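Local coordinates for periplasmic binding protein (Veillonella parvula, PDB 4MO9) that probably captures iron carried by a chelator in the periplasm and hands it to an ABC importer, as in FepB-type solute-binding proteins, at residues K197-V202 with T333-E338. Sequence-based numbering, arbitrary orientation.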
ATOM      1  N   LYS A 197     -15.037 -19.029  15.476  1.00 44.65           N
ATOM      2  CA  LYS A 197     -15.618 -18.082  16.444  1.00 48.38           C
ATOM      3  C   LYS A 197     -16.381 -16.977  15.725  1.00 46.18           C
ATOM      4  O   LYS A 197     -16.152 -16.741  14.534  1.00 45.88           O
ATOM      5  CB  LYS A 197     -14.515 -17.415  17.271  1.00 53.00           C
ATOM      6  CG  LYS A 197     -13.885 -18.293  18.315  1.00 59.36           C
ATOM      7  CD  LYS A 197     -13.095 -17.476  19.320  1.00 62.69           C
ATOM      8  CE  LYS A 197     -12.221 -16.430  18.661  1.00 61.12           C
ATOM      9  NZ  LYS A 197     -11.347 -15.736  19.655  1.00 62.17           N
ATOM     10  N   PRO A 198     -17.267 -16.267  16.444  1.00 46.04           N
ATOM     11  CA  PRO A 198     -17.956 -15.158  15.774  1.00 46.08           C
ATOM     12  C   PRO A 198     -16.955 -14.120  15.263  1.00 46.20           C
ATOM     13  O   PRO A 198     -15.900 -13.921  15.891  1.00 43.93           O
ATOM     14  CB  PRO A 198     -18.809 -14.556  16.884  1.00 48.83           C
ATOM     15  CG  PRO A 198     -19.039 -15.689  17.841  1.00 49.42           C
ATOM     16  CD  PRO A 198     -17.754 -16.471  17.821  1.00 47.10           C
ATOM     17  N   LYS A 199     -17.269 -13.495  14.131  1.00 41.41           N
ATOM     18  CA  LYS A 199     -16.416 -12.458  13.574  1.00 39.91           C
ATOM     19  C   LYS A 199     -16.659 -11.157  14.325  1.00 38.47           C
ATOM     20  O   LYS A 199     -17.807 -10.803  14.610  1.00 40.64           O
ATOM     21  CB  LYS A 199     -16.703 -12.277  12.084  1.00 42.29           C
ATOM     22  CG  LYS A 199     -16.534 -13.565  11.273  1.00 46.51           C
ATOM     23  CD  LYS A 199     -16.733 -13.342   9.778  1.00 51.50           C
ATOM     24  CE  LYS A 199     -16.472 -14.625   8.990  1.00 55.45           C
ATOM     25  NZ  LYS A 199     -15.136 -15.222   9.289  1.00 57.19           N
ATOM     26  N   PRO A 200     -15.578 -10.449  14.677  1.00 38.56           N
ATOM     27  CA  PRO A 200     -15.793  -9.138  15.290  1.00 41.08           C
ATOM     28  C   PRO A 200     -16.277  -8.145  14.247  1.00 39.43           C
ATOM     29  O   PRO A 200     -15.810  -8.188  13.099  1.00 40.16           O
ATOM     30  CB  PRO A 200     -14.403  -8.745  15.807  1.00 38.76           C
ATOM     31  CG  PRO A 200     -13.455  -9.561  15.041  1.00 40.28           C
ATOM     32  CD  PRO A 200     -14.163 -10.855  14.700  1.00 38.33           C
ATOM     33  N   THR A 201     -17.215  -7.294  14.639  1.00 38.64           N
ATOM     34  CA  THR A 201     -17.691  -6.224  13.780  1.00 41.27           C
ATOM     35  C   THR A 201     -16.674  -5.093  13.832  1.00 42.98           C
ATOM     36  O   THR A 201     -16.123  -4.795  14.896  1.00 42.94           O
ATOM     37  CB  THR A 201     -19.078  -5.707  14.219  1.00 44.36           C
ATOM     38  OG1 THR A 201     -19.064  -5.403  15.622  1.00 44.89           O
ATOM     39  CG2 THR A 201     -20.157  -6.753  13.939  1.00 43.58           C
ATOM     40  N   VAL A 202     -16.411  -4.472  12.687  1.00 41.75           N
ATOM     41  CA  VAL A 202     -15.410  -3.416  12.634  1.00 40.44           C
ATOM     42  C   VAL A 202     -15.881  -2.199  11.832  1.00 38.55           C
ATOM     43  O   VAL A 202     -16.475  -2.345  10.756  1.00 37.65           O
ATOM     44  CB  VAL A 202     -14.057  -3.958  12.084  1.00 39.36           C
ATOM     45  CG1 VAL A 202     -14.233  -4.575  10.703  1.00 39.63           C
ATOM     46  CG2 VAL A 202     -13.009  -2.866  12.043  1.00 37.85           C
ATOM     47  N   THR A 333      -5.321  -8.152  15.098  1.00 33.09           N
ATOM     48  CA  THR A 333      -6.200  -7.195  15.793  1.00 33.65           C
ATOM     49  C   THR A 333      -7.560  -7.834  16.055  1.00 34.78           C
ATOM     50  O   THR A 333      -8.117  -7.732  17.158  1.00 34.92           O
ATOM     51  CB  THR A 333      -6.389  -5.911  14.954  1.00 33.44           C
ATOM     52  OG1 THR A 333      -5.132  -5.222  14.854  1.00 33.86           O
ATOM     53  CG2 THR A 333      -7.436  -4.977  15.576  1.00 33.94           C
ATOM     54  N   PHE A 334      -8.088  -8.504  15.032  1.00 34.22           N
ATOM     55  CA  PHE A 334      -9.379  -9.173  15.139  1.00 35.68           C
ATOM     56  C   PHE A 334      -9.326 -10.419  16.022  1.00 39.55           C
ATOM     57  O   PHE A 334     -10.287 -10.712  16.723  1.00 30.81           O
ATOM     58  CB  PHE A 334      -9.915  -9.536  13.751  1.00 31.98           C
ATOM     59  CG  PHE A 334     -10.015  -8.359  12.814  1.00 33.62           C
ATOM     60  CD1 PHE A 334     -10.305  -7.098  13.304  1.00 34.44           C
ATOM     61  CD2 PHE A 334      -9.803  -8.514  11.442  1.00 34.44           C
ATOM     62  CE1 PHE A 334     -10.389  -6.006  12.453  1.00 36.84           C
ATOM     63  CE2 PHE A 334      -9.885  -7.423  10.585  1.00 33.89           C
ATOM     64  CZ  PHE A 334     -10.182  -6.162  11.101  1.00 35.18           C
ATOM     65  N   TYR A 335      -8.215 -11.160  15.964  1.00 36.98           N
ATOM     66  CA  TYR A 335      -8.091 -12.420  16.713  1.00 39.11           C
ATOM     67  C   TYR A 335      -6.762 -12.536  17.476  1.00 39.29           C
ATOM     68  O   TYR A 335      -5.900 -13.346  17.105  1.00 37.07           O
ATOM     69  CB  TYR A 335      -8.238 -13.606  15.745  1.00 36.25           C
ATOM     70  CG  TYR A 335      -9.550 -13.628  14.985  1.00 35.91           C
ATOM     71  CD1 TYR A 335      -9.628 -13.151  13.687  1.00 38.19           C
ATOM     72  CD2 TYR A 335     -10.714 -14.125  15.570  1.00 39.58           C
ATOM     73  CE1 TYR A 335     -10.823 -13.164  12.981  1.00 39.03           C
ATOM     74  CE2 TYR A 335     -11.919 -14.147  14.870  1.00 39.10           C
ATOM     75  CZ  TYR A 335     -11.967 -13.663  13.576  1.00 37.72           C
ATOM     76  OH  TYR A 335     -13.146 -13.680  12.857  1.00 34.51           O
ATOM     77  N   PRO A 336      -6.598 -11.728  18.542  1.00 38.06           N
ATOM     78  CA  PRO A 336      -5.331 -11.561  19.269  1.00 38.30           C
ATOM     79  C   PRO A 336      -4.714 -12.862  19.783  1.00 39.38           C
ATOM     80  O   PRO A 336      -3.503 -13.067  19.631  1.00 39.90           O
ATOM     81  CB  PRO A 336      -5.725 -10.669  20.458  1.00 42.33           C
ATOM     82  CG  PRO A 336      -6.887  -9.884  19.957  1.00 44.87           C
ATOM     83  CD  PRO A 336      -7.643 -10.815  19.038  1.00 39.73           C
ATOM     84  N   GLU A 337      -5.528 -13.722  20.389  1.00 43.18           N
ATOM     85  CA  GLU A 337      -5.031 -14.958  20.981  1.00 48.78           C
ATOM     86  C   GLU A 337      -4.651 -15.998  19.929  1.00 49.25           C
ATOM     87  O   GLU A 337      -3.837 -16.887  20.198  1.00 52.90           O
ATOM     88  CB  GLU A 337      -6.060 -15.535  21.957  1.00 57.53           C
ATOM     89  CG  GLU A 337      -6.409 -14.598  23.107  1.00 66.58           C
ATOM     90  CD  GLU A 337      -5.287 -14.469  24.132  1.00 74.31           C
ATOM     91  OE1 GLU A 337      -5.279 -13.463  24.878  1.00 78.77           O
ATOM     92  OE2 GLU A 337      -4.424 -15.378  24.202  1.00 74.27           O
ATOM     93  N   GLU A 338      -5.228 -15.888  18.735  1.00 44.11           N
ATOM     94  CA  GLU A 338      -4.928 -16.841  17.665  1.00 43.51           C
ATOM     95  C   GLU A 338      -3.667 -16.453  16.908  1.00 40.41           C
ATOM     96  O   GLU A 338      -3.173 -17.234  16.089  1.00 41.71           O
ATOM     97  CB  GLU A 338      -6.091 -16.956  16.669  1.00 43.57           C
ATOM     98  CG  GLU A 338      -7.305 -17.701  17.185  1.00 47.99           C
ATOM     99  CD  GLU A 338      -8.126 -16.871  18.150  1.00 55.12           C
ATOM    100  OE1 GLU A 338      -7.875 -15.647  18.265  1.00 55.04           O
ATOM    101  OE2 GLU A 338      -9.025 -17.442  18.801  1.00 60.64           O
TER
HETATM  102  O   HOH W   1      -8.472 -13.981  19.981  1.00 49.29           O
HETATM  103  O   HOH W   2     -14.233 -15.846  12.601  1.00 57.26           O
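Phe334, in the last turn of helix 324-334, packs against the entry to strand 201-206 at two points: its CB lies 3.8 Å from CG of Pro200, just before the strand, and its ring atom CE1 is 4.1 Å from CG2 of Val202, within it. With CG anti to the carbonyl carbon (chi1 -55°), the ring is directed into the interior, where Ile259 and Ala233 also touch it; a large apolar residue suits this buried place, as does the branched valine it meets. Tyr335, the first residue past the helix, combines two chemistries. Its ring crosses Pro200 obliquely, CZ standing 3.7 Å from Pro200 CD; the compact proline thus offers apolar CG and CD to both aromatics. Its hydroxyl pairs with Gly232 O, so a tyrosine can pack its ring on the proline and still satisfy its polar end. Glu338 closes the contact: Lys197, long enough to run past the tyrosine edge at CD2, brings NZ to OE2 at 3.0 Å on the syn side, 25° out of the carboxylate plane. The lysine bends at chi3 (-45°) to bring its ammonium there. A glutamine in place of Glu338 would probably leave the Lys197 ammonium without its balancing charge and the lysine chain freer to swing away. Thus apolar packing fastens the helix end to the second lobe's sheet inside, whereas the outer edge is held by a salt bridge between an exposed lysine and a partly exposed glutamate, whose strength solvent probably tempers.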